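Long-range contacts in outer membrane protein Omp121 (Bacteroides thetaiotaomicron, PDB 5FQ8), which probably imports nutrients, possibly peptides, across the bacterial outer membrane as a TonB-dependent receptor, with a plug domain inside its beta-barrel: residues A69-I73 with S85-R89; D673-L679 with N691-I697; T743-L747 with L960-Y964; G749-M753 with V763-Q767; M829-K834 with F948-E952. One frame throughout, in Å; residues are numbered along the deposited sequence.

Contact 1: residues A69-I73 with S85-R89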
# COMPACT_ATOMS: atom_id res chain seq x y z
N ALA B 69 31.16 -34.54 -8.62
CA ALA B 69 30.79 -34.69 -10.02
C ALA B 69 29.29 -34.64 -10.18
O ALA B 69 28.55 -35.23 -9.40
CB ALA B 69 31.33 -36.01 -10.57
N GLY B 70 28.85 -33.92 -11.20
CA GLY B 70 27.44 -33.82 -11.53
C GLY B 70 26.62 -32.90 -10.66
O GLY B 70 25.40 -32.88 -10.80
N VAL B 71 27.26 -32.17 -9.75
CA VAL B 71 26.56 -31.29 -8.82
C VAL B 71 27.09 -29.88 -9.07
O VAL B 71 28.18 -29.51 -8.60
CB VAL B 71 26.75 -31.72 -7.36
CG1 VAL B 71 26.00 -30.79 -6.44
CG2 VAL B 71 26.26 -33.13 -7.18
N GLN B 72 26.33 -29.09 -9.80
CA GLN B 72 26.76 -27.77 -10.25
C GLN B 72 26.30 -26.75 -9.23
O GLN B 72 25.13 -26.38 -9.18
CB GLN B 72 26.20 -27.49 -11.64
CG GLN B 72 26.34 -26.07 -12.14
CD GLN B 72 25.63 -25.87 -13.47
OE1 GLN B 72 25.82 -26.63 -14.40
NE2 GLN B 72 24.78 -24.86 -13.54
N ILE B 73 27.22 -26.29 -8.40
CA ILE B 73 26.91 -25.40 -7.29
C ILE B 73 27.50 -24.04 -7.58
O ILE B 73 28.68 -23.93 -7.90
CB ILE B 73 27.43 -25.96 -5.96
CG1 ILE B 73 26.67 -27.22 -5.60
CG2 ILE B 73 27.35 -24.93 -4.85
CD1 ILE B 73 27.29 -27.97 -4.49
N SER B 85 22.85 -21.63 -5.92
CA SER B 85 22.25 -22.55 -6.87
C SER B 85 22.91 -23.91 -6.77
O SER B 85 24.11 -24.00 -6.52
CB SER B 85 22.37 -22.00 -8.28
OG SER B 85 21.84 -22.91 -9.20
N VAL B 86 22.12 -24.96 -6.95
CA VAL B 86 22.60 -26.34 -6.91
C VAL B 86 21.77 -27.12 -7.91
O VAL B 86 20.60 -27.41 -7.65
CB VAL B 86 22.48 -26.98 -5.52
CG1 VAL B 86 22.87 -28.42 -5.58
CG2 VAL B 86 23.38 -26.29 -4.55
N ILE B 87 22.36 -27.46 -9.04
CA ILE B 87 21.68 -28.18 -10.10
C ILE B 87 22.37 -29.52 -10.29
O ILE B 87 23.60 -29.58 -10.39
CB ILE B 87 21.65 -27.37 -11.41
CG1 ILE B 87 21.09 -25.98 -11.15
CG2 ILE B 87 20.77 -28.03 -12.41
CD1 ILE B 87 21.21 -25.08 -12.31
N ILE B 88 21.60 -30.59 -10.33
CA ILE B 88 22.13 -31.94 -10.31
C ILE B 88 21.74 -32.61 -11.60
O ILE B 88 20.56 -32.86 -11.85
CB ILE B 88 21.63 -32.73 -9.09
CG1 ILE B 88 22.36 -32.28 -7.83
CG2 ILE B 88 21.83 -34.21 -9.29
CD1 ILE B 88 22.13 -33.18 -6.69
N ARG B 89 22.74 -32.91 -12.42
CA ARG B 89 22.56 -33.54 -13.72
C ARG B 89 21.66 -32.68 -14.61
O ARG B 89 20.69 -33.15 -15.20
CB ARG B 89 22.02 -34.96 -13.57
CG ARG B 89 23.07 -35.90 -13.00
CD ARG B 89 22.60 -37.33 -12.85
NE ARG B 89 23.66 -38.22 -12.40
CZ ARG B 89 23.51 -39.52 -12.20
NH1 ARG B 89 22.34 -40.08 -12.41
NH2 ARG B 89 24.53 -40.26 -11.79

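Contact 2: residues D673-L679 with N691-I697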
# COMPACT_ATOMS: atom_id res chain seq x y z
N ASP B 673 9.67 -36.21 -18.87
CA ASP B 673 8.59 -36.14 -19.83
C ASP B 673 7.33 -35.56 -19.21
O ASP B 673 7.14 -35.60 -18.00
CB ASP B 673 8.27 -37.53 -20.40
CG ASP B 673 7.59 -37.45 -21.74
OD1 ASP B 673 7.76 -36.44 -22.43
OD2 ASP B 673 6.89 -38.41 -22.11
N LYS B 674 6.45 -35.05 -20.07
CA LYS B 674 5.13 -34.55 -19.69
C LYS B 674 5.20 -33.52 -18.57
O LYS B 674 4.25 -33.37 -17.81
CB LYS B 674 4.19 -35.68 -19.30
CG LYS B 674 4.15 -36.86 -20.24
CD LYS B 674 3.87 -36.45 -21.67
CE LYS B 674 3.37 -37.63 -22.51
NZ LYS B 674 4.00 -38.92 -22.10
N GLN B 675 6.29 -32.79 -18.45
CA GLN B 675 6.36 -31.73 -17.45
C GLN B 675 5.36 -30.63 -17.78
O GLN B 675 5.35 -30.10 -18.89
CB GLN B 675 7.79 -31.19 -17.39
CG GLN B 675 7.97 -29.71 -17.39
CD GLN B 675 9.39 -29.32 -17.68
OE1 GLN B 675 9.78 -28.17 -17.59
NE2 GLN B 675 10.19 -30.30 -18.04
N ILE B 676 4.51 -30.30 -16.81
CA ILE B 676 3.50 -29.26 -17.01
C ILE B 676 4.16 -27.90 -16.99
O ILE B 676 4.90 -27.55 -16.07
CB ILE B 676 2.42 -29.35 -15.93
CG1 ILE B 676 1.56 -30.58 -16.12
CG2 ILE B 676 1.55 -28.16 -16.01
CD1 ILE B 676 1.88 -31.67 -15.19
N PHE B 677 3.86 -27.09 -17.99
CA PHE B 677 4.57 -25.84 -18.20
C PHE B 677 3.66 -24.88 -18.93
O PHE B 677 2.86 -25.30 -19.76
CB PHE B 677 5.86 -26.11 -18.98
CG PHE B 677 6.59 -24.88 -19.40
CD1 PHE B 677 7.32 -24.16 -18.50
CD2 PHE B 677 6.56 -24.48 -20.71
CE1 PHE B 677 8.00 -23.05 -18.88
CE2 PHE B 677 7.24 -23.35 -21.10
CZ PHE B 677 7.97 -22.63 -20.17
N SER B 678 3.77 -23.59 -18.61
CA SER B 678 2.98 -22.56 -19.28
C SER B 678 3.67 -22.22 -20.58
O SER B 678 4.50 -21.31 -20.65
CB SER B 678 2.82 -21.35 -18.38
OG SER B 678 1.82 -21.58 -17.40
N LEU B 679 3.30 -22.94 -21.63
CA LEU B 679 3.97 -22.86 -22.92
C LEU B 679 3.52 -21.65 -23.72
O LEU B 679 2.33 -21.35 -23.80
CB LEU B 679 3.69 -24.13 -23.71
CG LEU B 679 4.54 -24.38 -24.93
CD1 LEU B 679 5.98 -24.35 -24.50
CD2 LEU B 679 4.17 -25.71 -25.50
N ASN B 691 -1.15 -24.03 -20.59
CA ASN B 691 -0.51 -25.04 -19.75
C ASN B 691 -0.69 -26.39 -20.40
O ASN B 691 -1.82 -26.84 -20.61
CB ASN B 691 -1.12 -25.04 -18.36
CG ASN B 691 -0.91 -23.75 -17.62
OD1 ASN B 691 0.03 -23.01 -17.89
ND2 ASN B 691 -1.78 -23.48 -16.67
N MET B 692 0.41 -27.06 -20.74
CA MET B 692 0.28 -28.41 -21.26
C MET B 692 1.50 -29.22 -20.89
O MET B 692 2.50 -28.68 -20.42
CB MET B 692 0.04 -28.40 -22.76
CG MET B 692 0.93 -27.48 -23.56
SD MET B 692 0.17 -26.93 -25.09
CE MET B 692 -0.84 -28.33 -25.50
N ASN B 693 1.39 -30.52 -21.08
CA ASN B 693 2.51 -31.43 -20.85
C ASN B 693 3.54 -31.29 -21.95
O ASN B 693 3.23 -31.45 -23.13
CB ASN B 693 2.00 -32.87 -20.81
CG ASN B 693 0.94 -33.08 -19.77
OD1 ASN B 693 -0.21 -33.30 -20.08
ND2 ASN B 693 1.33 -33.01 -18.51
N LEU B 694 4.79 -31.02 -21.57
CA LEU B 694 5.83 -30.83 -22.56
C LEU B 694 6.35 -32.17 -23.07
O LEU B 694 5.87 -33.25 -22.72
CB LEU B 694 6.98 -30.01 -22.00
CG LEU B 694 6.75 -28.56 -21.62
CD1 LEU B 694 8.07 -27.88 -21.42
CD2 LEU B 694 5.97 -27.87 -22.69
N GLY B 695 7.36 -32.09 -23.91
CA GLY B 695 8.08 -33.26 -24.33
C GLY B 695 9.18 -33.63 -23.35
O GLY B 695 9.19 -33.21 -22.19
N LYS B 696 10.12 -34.42 -23.83
CA LYS B 696 11.23 -34.90 -23.03
C LYS B 696 12.35 -33.88 -23.00
O LYS B 696 12.79 -33.39 -24.04
CB LYS B 696 11.75 -36.22 -23.58
CG LYS B 696 10.73 -37.34 -23.53
CD LYS B 696 11.17 -38.55 -24.32
CE LYS B 696 10.11 -39.58 -24.26
NZ LYS B 696 10.57 -40.89 -24.71
N ILE B 697 12.81 -33.56 -21.81
CA ILE B 697 14.06 -32.85 -21.60
C ILE B 697 15.09 -33.89 -21.17
O ILE B 697 14.94 -34.53 -20.13
CB ILE B 697 13.91 -31.75 -20.55
CG1 ILE B 697 12.71 -30.89 -20.88
CG2 ILE B 697 15.15 -30.89 -20.51
CD1 ILE B 697 13.03 -29.84 -21.84
O HOH W 1 9.31 -32.21 -19.78

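Contact 3: residues T743-L747 with L960-Y964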
# COMPACT_ATOMS: atom_id res chain seq x y z
N THR B 743 10.10 -18.81 -24.65
CA THR B 743 11.04 -17.98 -23.93
C THR B 743 11.21 -18.44 -22.49
O THR B 743 10.24 -18.77 -21.82
CB THR B 743 10.57 -16.53 -23.93
OG1 THR B 743 10.23 -16.14 -25.26
CG2 THR B 743 11.63 -15.63 -23.42
N ILE B 744 12.46 -18.45 -22.02
CA ILE B 744 12.77 -18.68 -20.62
C ILE B 744 13.08 -17.37 -19.90
O ILE B 744 12.66 -17.17 -18.76
CB ILE B 744 13.94 -19.68 -20.49
CG1 ILE B 744 13.49 -21.07 -20.89
CG2 ILE B 744 14.45 -19.73 -19.09
CD1 ILE B 744 14.62 -22.03 -20.94
N TYR B 745 13.82 -16.49 -20.56
CA TYR B 745 14.01 -15.13 -20.11
C TYR B 745 14.63 -14.37 -21.27
O TYR B 745 15.31 -14.97 -22.09
CB TYR B 745 14.89 -15.03 -18.86
CG TYR B 745 14.83 -13.68 -18.27
CD1 TYR B 745 13.83 -13.34 -17.38
CD2 TYR B 745 15.73 -12.70 -18.65
CE1 TYR B 745 13.74 -12.09 -16.86
CE2 TYR B 745 15.65 -11.45 -18.13
CZ TYR B 745 14.65 -11.15 -17.23
OH TYR B 745 14.55 -9.91 -16.71
N GLY B 746 14.36 -13.07 -21.35
CA GLY B 746 14.83 -12.32 -22.50
C GLY B 746 14.33 -10.90 -22.63
O GLY B 746 13.19 -10.61 -22.30
N LEU B 747 15.18 -10.00 -23.10
CA LEU B 747 14.79 -8.61 -23.29
C LEU B 747 13.95 -8.43 -24.55
O LEU B 747 14.10 -9.16 -25.52
CB LEU B 747 16.03 -7.73 -23.37
CG LEU B 747 17.04 -7.93 -22.25
CD1 LEU B 747 18.29 -7.14 -22.54
CD2 LEU B 747 16.46 -7.52 -20.92
N LEU B 960 16.93 -21.83 -13.20
CA LEU B 960 17.09 -21.78 -14.65
C LEU B 960 17.15 -20.35 -15.17
O LEU B 960 18.05 -20.00 -15.93
CB LEU B 960 15.97 -22.54 -15.33
CG LEU B 960 16.13 -22.44 -16.83
CD1 LEU B 960 17.31 -23.26 -17.20
CD2 LEU B 960 14.92 -22.98 -17.49
N GLU B 961 16.19 -19.51 -14.79
CA GLU B 961 16.15 -18.18 -15.36
C GLU B 961 17.38 -17.38 -15.01
O GLU B 961 17.69 -16.41 -15.70
CB GLU B 961 14.91 -17.43 -14.92
CG GLU B 961 13.61 -17.97 -15.49
CD GLU B 961 12.38 -17.31 -14.94
OE1 GLU B 961 12.49 -16.17 -14.44
OE2 GLU B 961 11.32 -17.93 -14.98
N GLY B 962 18.12 -17.77 -13.98
CA GLY B 962 19.35 -17.08 -13.66
C GLY B 962 20.44 -17.30 -14.69
O GLY B 962 21.34 -16.46 -14.83
N ASN B 963 20.36 -18.40 -15.42
CA ASN B 963 21.40 -18.71 -16.39
C ASN B 963 21.45 -17.71 -17.53
O ASN B 963 22.42 -17.73 -18.29
CB ASN B 963 21.21 -20.12 -16.93
CG ASN B 963 21.72 -21.17 -15.97
OD1 ASN B 963 22.77 -21.02 -15.37
ND2 ASN B 963 20.98 -22.26 -15.82
N TYR B 964 20.46 -16.84 -17.66
CA TYR B 964 20.44 -15.89 -18.76
C TYR B 964 21.64 -14.97 -18.71
O TYR B 964 22.16 -14.57 -19.75
CB TYR B 964 19.14 -15.09 -18.72
CG TYR B 964 19.12 -13.91 -19.64
CD1 TYR B 964 19.64 -12.69 -19.24
CD2 TYR B 964 18.57 -14.01 -20.90
CE1 TYR B 964 19.63 -11.62 -20.07
CE2 TYR B 964 18.56 -12.94 -21.74
CZ TYR B 964 19.08 -11.75 -21.32
OH TYR B 964 19.08 -10.66 -22.14

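Contact 4: residues G749-M753 with V763-Q767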
# COMPACT_ATOMS: atom_id res chain seq x y z
N GLY B 749 13.02 -7.14 -27.93
CA GLY B 749 13.91 -6.72 -28.99
C GLY B 749 15.38 -6.78 -28.66
O GLY B 749 16.18 -6.07 -29.28
N GLY B 750 15.76 -7.59 -27.68
CA GLY B 750 17.14 -7.73 -27.26
C GLY B 750 17.50 -9.20 -27.12
O GLY B 750 16.74 -10.06 -27.57
N THR B 751 18.63 -9.48 -26.49
CA THR B 751 19.10 -10.86 -26.39
C THR B 751 18.14 -11.69 -25.55
O THR B 751 17.71 -11.27 -24.47
CB THR B 751 20.49 -10.87 -25.78
OG1 THR B 751 21.39 -10.05 -26.55
CG2 THR B 751 20.99 -12.28 -25.73
N SER B 752 17.81 -12.88 -26.02
CA SER B 752 16.80 -13.69 -25.36
C SER B 752 17.20 -15.15 -25.36
O SER B 752 17.74 -15.66 -26.34
CB SER B 752 15.44 -13.55 -26.03
OG SER B 752 15.30 -12.27 -26.59
N MET B 753 16.89 -15.83 -24.26
CA MET B 753 17.27 -17.22 -24.04
C MET B 753 16.04 -18.10 -24.11
O MET B 753 15.03 -17.83 -23.45
CB MET B 753 17.98 -17.35 -22.68
CG MET B 753 18.36 -18.76 -22.27
SD MET B 753 18.78 -18.91 -20.54
CE MET B 753 20.50 -18.81 -20.59
N VAL B 763 18.97 -21.92 -25.21
CA VAL B 763 19.57 -21.39 -26.43
C VAL B 763 19.44 -19.88 -26.46
O VAL B 763 18.39 -19.33 -26.14
CB VAL B 763 18.91 -22.03 -27.65
CG1 VAL B 763 19.46 -21.41 -28.91
CG2 VAL B 763 19.16 -23.50 -27.65
N PHE B 764 20.51 -19.20 -26.86
CA PHE B 764 20.50 -17.75 -26.99
C PHE B 764 20.33 -17.33 -28.43
O PHE B 764 20.92 -17.94 -29.33
CB PHE B 764 21.80 -17.13 -26.49
CG PHE B 764 21.86 -16.95 -25.02
CD1 PHE B 764 21.43 -15.78 -24.44
CD2 PHE B 764 22.39 -17.93 -24.22
CE1 PHE B 764 21.51 -15.60 -23.10
CE2 PHE B 764 22.48 -17.76 -22.89
CZ PHE B 764 22.04 -16.58 -22.32
N LYS B 765 19.53 -16.29 -28.65
CA LYS B 765 19.46 -15.57 -29.91
C LYS B 765 19.81 -14.11 -29.66
O LYS B 765 19.45 -13.55 -28.63
CB LYS B 765 18.08 -15.68 -30.53
CG LYS B 765 17.71 -17.05 -31.01
CD LYS B 765 16.37 -17.02 -31.68
CE LYS B 765 15.99 -18.37 -32.23
NZ LYS B 765 14.68 -18.31 -32.93
N ALA B 766 20.52 -13.50 -30.60
CA ALA B 766 20.94 -12.12 -30.43
C ALA B 766 21.21 -11.52 -31.80
O ALA B 766 21.41 -12.24 -32.78
CB ALA B 766 22.17 -12.03 -29.53
N GLN B 767 21.21 -10.20 -31.87
CA GLN B 767 21.34 -9.54 -33.17
C GLN B 767 22.78 -9.60 -33.65
O GLN B 767 23.71 -9.18 -32.96
CB GLN B 767 20.84 -8.09 -33.12
CG GLN B 767 21.56 -7.14 -32.22
CD GLN B 767 21.57 -5.72 -32.75
OE1 GLN B 767 20.92 -5.42 -33.73
NE2 GLN B 767 22.34 -4.86 -32.12
O HOH W 2 21.13 -8.91 -29.52

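Contact 5: residues M829-K834 with F948-E952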
# COMPACT_ATOMS: atom_id res chain seq x y z
N MET B 829 26.74 -16.36 -21.51
CA MET B 829 25.81 -15.67 -20.63
C MET B 829 25.75 -14.21 -21.03
O MET B 829 26.75 -13.64 -21.48
CB MET B 829 26.25 -15.82 -19.17
CG MET B 829 27.57 -15.14 -18.86
SD MET B 829 28.17 -15.34 -17.19
CE MET B 829 26.72 -14.98 -16.25
N TYR B 830 24.58 -13.59 -20.88
CA TYR B 830 24.49 -12.16 -21.15
C TYR B 830 25.18 -11.37 -20.06
O TYR B 830 24.98 -11.63 -18.87
CB TYR B 830 23.04 -11.69 -21.25
CG TYR B 830 22.97 -10.17 -21.33
CD1 TYR B 830 23.15 -9.53 -22.54
CD2 TYR B 830 22.77 -9.39 -20.19
CE1 TYR B 830 23.13 -8.16 -22.62
CE2 TYR B 830 22.75 -8.01 -20.27
CZ TYR B 830 22.93 -7.41 -21.50
OH TYR B 830 22.92 -6.04 -21.62
N SER B 831 25.95 -10.36 -20.44
CA SER B 831 26.67 -9.57 -19.46
C SER B 831 26.42 -8.08 -19.66
O SER B 831 26.99 -7.48 -20.57
CB SER B 831 28.16 -9.86 -19.53
OG SER B 831 28.85 -8.77 -18.97
N ARG B 832 25.63 -7.48 -18.77
CA ARG B 832 25.41 -6.03 -18.84
C ARG B 832 26.65 -5.26 -18.41
O ARG B 832 26.75 -4.06 -18.69
CB ARG B 832 24.20 -5.61 -18.00
CG ARG B 832 23.62 -4.24 -18.34
CD ARG B 832 22.74 -3.64 -17.25
NE ARG B 832 22.22 -2.34 -17.65
CZ ARG B 832 22.75 -1.17 -17.31
NH1 ARG B 832 23.79 -1.12 -16.53
NH2 ARG B 832 22.23 -0.05 -17.75
N THR B 833 27.60 -5.92 -17.74
CA THR B 833 28.83 -5.24 -17.35
C THR B 833 29.70 -4.95 -18.56
O THR B 833 30.36 -3.90 -18.62
CB THR B 833 29.59 -6.09 -16.34
OG1 THR B 833 28.71 -6.47 -15.29
CG2 THR B 833 30.71 -5.30 -15.76
N LYS B 834 29.73 -5.86 -19.52
CA LYS B 834 30.36 -5.55 -20.79
C LYS B 834 29.53 -4.54 -21.57
O LYS B 834 30.07 -3.60 -22.16
CB LYS B 834 30.57 -6.83 -21.59
CG LYS B 834 31.39 -6.68 -22.84
CD LYS B 834 31.27 -7.89 -23.73
CE LYS B 834 32.16 -7.76 -24.94
NZ LYS B 834 32.06 -8.96 -25.81
N PHE B 948 35.85 -8.95 -18.28
CA PHE B 948 34.81 -8.13 -17.68
C PHE B 948 34.29 -8.67 -16.36
O PHE B 948 34.24 -7.92 -15.39
CB PHE B 948 33.65 -7.96 -18.68
CG PHE B 948 34.11 -7.59 -20.05
CD1 PHE B 948 34.75 -6.40 -20.28
CD2 PHE B 948 33.91 -8.45 -21.10
CE1 PHE B 948 35.19 -6.08 -21.52
CE2 PHE B 948 34.35 -8.14 -22.33
CZ PHE B 948 34.98 -6.94 -22.55
N ILE B 949 33.90 -9.94 -16.29
CA ILE B 949 33.19 -10.44 -15.13
C ILE B 949 33.76 -11.75 -14.62
O ILE B 949 34.37 -12.53 -15.36
CB ILE B 949 31.70 -10.66 -15.43
CG1 ILE B 949 31.56 -11.67 -16.55
CG2 ILE B 949 31.05 -9.38 -15.79
CD1 ILE B 949 30.19 -12.25 -16.65
N ASP B 950 33.54 -12.01 -13.34
CA ASP B 950 33.61 -13.36 -12.82
C ASP B 950 32.30 -13.99 -13.23
O ASP B 950 31.25 -13.60 -12.72
CB ASP B 950 33.82 -13.36 -11.31
CG ASP B 950 33.53 -14.71 -10.66
OD1 ASP B 950 33.23 -15.70 -11.35
OD2 ASP B 950 33.59 -14.78 -9.43
N PRO B 951 32.32 -14.95 -14.12
CA PRO B 951 31.07 -15.54 -14.62
C PRO B 951 30.13 -16.11 -13.57
O PRO B 951 29.05 -16.57 -13.94
CB PRO B 951 31.58 -16.66 -15.52
CG PRO B 951 32.84 -16.17 -16.02
CD PRO B 951 33.46 -15.38 -14.93
N GLU B 952 30.50 -16.13 -12.29
CA GLU B 952 29.62 -16.68 -11.27
C GLU B 952 28.71 -15.57 -10.75
O GLU B 952 28.84 -15.08 -9.62
CB GLU B 952 30.43 -17.31 -10.15
CG GLU B 952 29.65 -18.32 -9.36
CD GLU B 952 30.44 -18.94 -8.23
OE1 GLU B 952 31.67 -18.88 -8.28
OE2 GLU B 952 29.80 -19.48 -7.31

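Contact 1: residues A69-I73 with S85-R89
Ile88 lies beside Val71 on one face of a short antiparallel ladder, and its side chain can be followed outward atom by atom. CB sits 4.1 Å from Gly70 O, and the CG2 branch lies equally near that oxygen. CG1 is turned opposite the carbonyl carbon (chi1 -76°), which sends it alongside Val71, where it lies 4.0 Å from Val71 CG2. At the tip, CD1 keeps to the same methyl, 4.2 Å from Val71 CG2. Farther along this face Val86 fits between Val71 and Ile73: its CG2 is 3.6 Å from Ile73 CG1, while its CG1 meets Val71 CG1. The four chains point the same way; Val71 and Ile88 touch Ile143 of strand 138-144, while Ile73 meets Leu64 and Val86 meets Pro100. Gln72 and Ile87 share the other face. Their backbones exchange two bonds, Gln72 N to Ile87 O at 2.8 Å and Ile87 N to Gln72 O at 3.0 Å, both nearly straight at hydrogen. A third bond runs from Arg89 N to Gly70 O, where the two strands part. The Arg89 guanidinium forms salt bridges with Glu647, Glu649 and Glu703, tying it to barrel strands 643-656 and 697-712. This is a two-stranded antiparallel beta hairpin, strands 71-75 and 84-88, within the plug domain of a TonB-dependent receptor.

Contact 2: residues D673-L679 with N691-I697
Strand 676-679 runs antiparallel to 691-693 at 133°, with axes approaching to 4.7 Å; Phe677 and Met692 exchange their N-H...O bonds as the hydrogen-bonded pair, and a further bond leads from Leu694 N to Gln675 O. Beyond it Asn693 reaches across to the turn: its ND2 donates to Lys674 O at 3.0 Å, approaching from above the carbonyl plane, and the same ND2 lies beside Ile676 CG1. Leu694 carries most of the apolar packing. Its CG lies 3.7 Å from Phe677 CB, its CD1 meets the ring obliquely, and its CD2 is 4.0 Å from Leu679 CD1. The CG of Phe677 is anti to the backbone N (chi1 173°), which leads the ring away from the backbone of 691-697. At the far end the Asp673 carboxylate crosses the Lys696 chain at a slant, with OD1 3.3 Å from Lys696 CG, and its OD2 holds Lys674 NZ in a salt bridge of 2.9 Å. With an alanine in place of Asp673, the Lys674 ammonium is likely to lose this mate and a gap to open beside the Lys696 methylenes. A water donates to Gly695 O at 2.6 Å and is held only weakly by Gln675 N and NE2; NE2 also donates to Ser92 O. The contact lies where barrel strand 661-680 meets 689-693, which pairs on its other side with strand 629-635; Phe677 and Leu679 pack against Thr742 of strand 741-746.

Contact 3: residues T743-L747 with L960-Y964
A classic beta bulge at Ile744 and Tyr745, both opposite Met753 of the next strand, packs here against the 3-10 turn 961-964, chiefly through a T-shaped stack of Tyr745 on Tyr964. The edge of Tyr745 is directed at the face of Tyr964, with centroids 5.2 Å apart and planes at 71°. Tyr745 CD2 stands 3.7 Å from Tyr964 CG, toward the rim of the ring. With CG anti to the backbone nitrogen (chi1 169°), the Tyr964 ring reaches along Tyr745 to Leu747; Gly746 CA lies 3.9 Å from its CE2, and Leu747 CG lies 3.4 Å from its OH. That hydroxyl is hydrogen-bonded to Thr751 O. A leucine in place of Tyr964 would probably leave the edge of Tyr745 without an aromatic face and Thr751 O without this partner. At the other end Ile744 crosses Leu960 at about a right angle, Ile744 CD1 to Leu960 CD2 at 3.6 Å, while Glu961 CG passes close to Ile744 O. No hydrogen bond joins the two segments. Strand 741-746 borders strand 752-756 in a four-stranded antiparallel sheet, and the 3-10 turn leads into strand 965-966, which runs parallel to 828-831.

Contact 4: residues G749-M753 with V763-Q767
Met753 has CG anti to its backbone N (chi1 176°) and bends only at its last torsion, while Phe764 turns its ring beside its own N (chi1 -82°); together these bring the methionine CB over the phenyl face. Met753 CB stands 4.1 Å from the ring centroid, 17° off the normal, as a CH-pi contact. Farther along, SD lies obliquely to the ring, 4.9 Å from the centroid, a Met-aromatic contact, and the terminal CE returns to the CE2 and CZ side. At the ring's edge, near its plane, Thr751 CG2 meets Phe764 CD1 at 3.8 Å; OG1 of the same threonine sits by Ala766 CB. A water accepts from Gln767 N at 2.7 Å and also bonds to Thr751 OG1. On the opposite face Ser752 and Lys765 are the hydrogen-bonded pair: Lys765 N to Ser752 O at 3.0 Å and Ser752 N to Lys765 O at 3.2 Å, both nearly linear. Ser752 OG turns back to Gly750 O, and the Lys765 ammonium leads away to a cation-pi contact with Tyr754. Leu899 of strand 899-915 touches Thr751, Phe764 and Ala766. These are the paired arms of an antiparallel beta hairpin, strands 752-756 and 763-766, the central pair of a four-stranded sheet.

Contact 5: residues M829-K834 with F948-E952
Lys834 lays its extended aliphatic chain across one face of Phe948, and this is the close-packed end of the contact. Its CG stands 3.6 Å from the ring centroid, 21° off the normal, while CB lies beside CD2 of the ring and CE reaches ring atoms CE2 and CZ. CG of the lysine is anti to the backbone N (chi1 -172°), and every later torsion is extended, which keeps the methylenes spread along the phenyl group. The ammonium passes beyond the ring to donate to Cys897 O. Next to it Ile949 pushes its CG2 methyl toward the first turn of helix 832-839, 3.6 Å from Thr833 CB and 3.9 Å from Ser831 OG. Ser831 is the helix N-cap, and its OG accepts from Lys834 N at 3.1 Å. The other end is looser: the nearest CA atoms, Met829 to Pro951, stand 8.0 Å apart against 6.0 Å for Lys834 to Phe948, and the span is filled mainly by Met829. Its SD and Ile949 CD1 meet tip to tip at 3.7 Å, with Pro951 CB and O alongside. Asp950 and Glu952 point their CB atoms away from residues 829-834; Asp950 OD1 accepts from Glu952 N in an Asx turn, and both carboxylates form salt bridges with Lys906. No hydrogen bond crosses between the segments. Cohesion at this buried junction therefore rests on carbon and sulfur packing and one CH-pi face, while the polar groups nearby are served by the N-cap bond and by partners elsewhere.

Along the chain contact 1, in the plug, comes first; contact 2, on a barrel strand, follows. Contacts 3, 4 and 5 form a cluster: contact 3 joins residues over 200 positions apart, and contacts 4 and 5 fall one after the other between them. Centres of contacts 3 and 4 lie about 10 Å apart, sharing the four-stranded sheet through neighbouring strands 741-746 and 752-756. Contact 5, about 15 Å from both, meets contact 3 where Tyr964 O bonds to Tyr830 N, and Phe764 packs against the same strand. Contacts 3, 4 and 5 thus tie the four-stranded sheet, the loop after strand 928-941 and strand 828-831 into one unit, while contacts 1 and 2 stand apart without touching it.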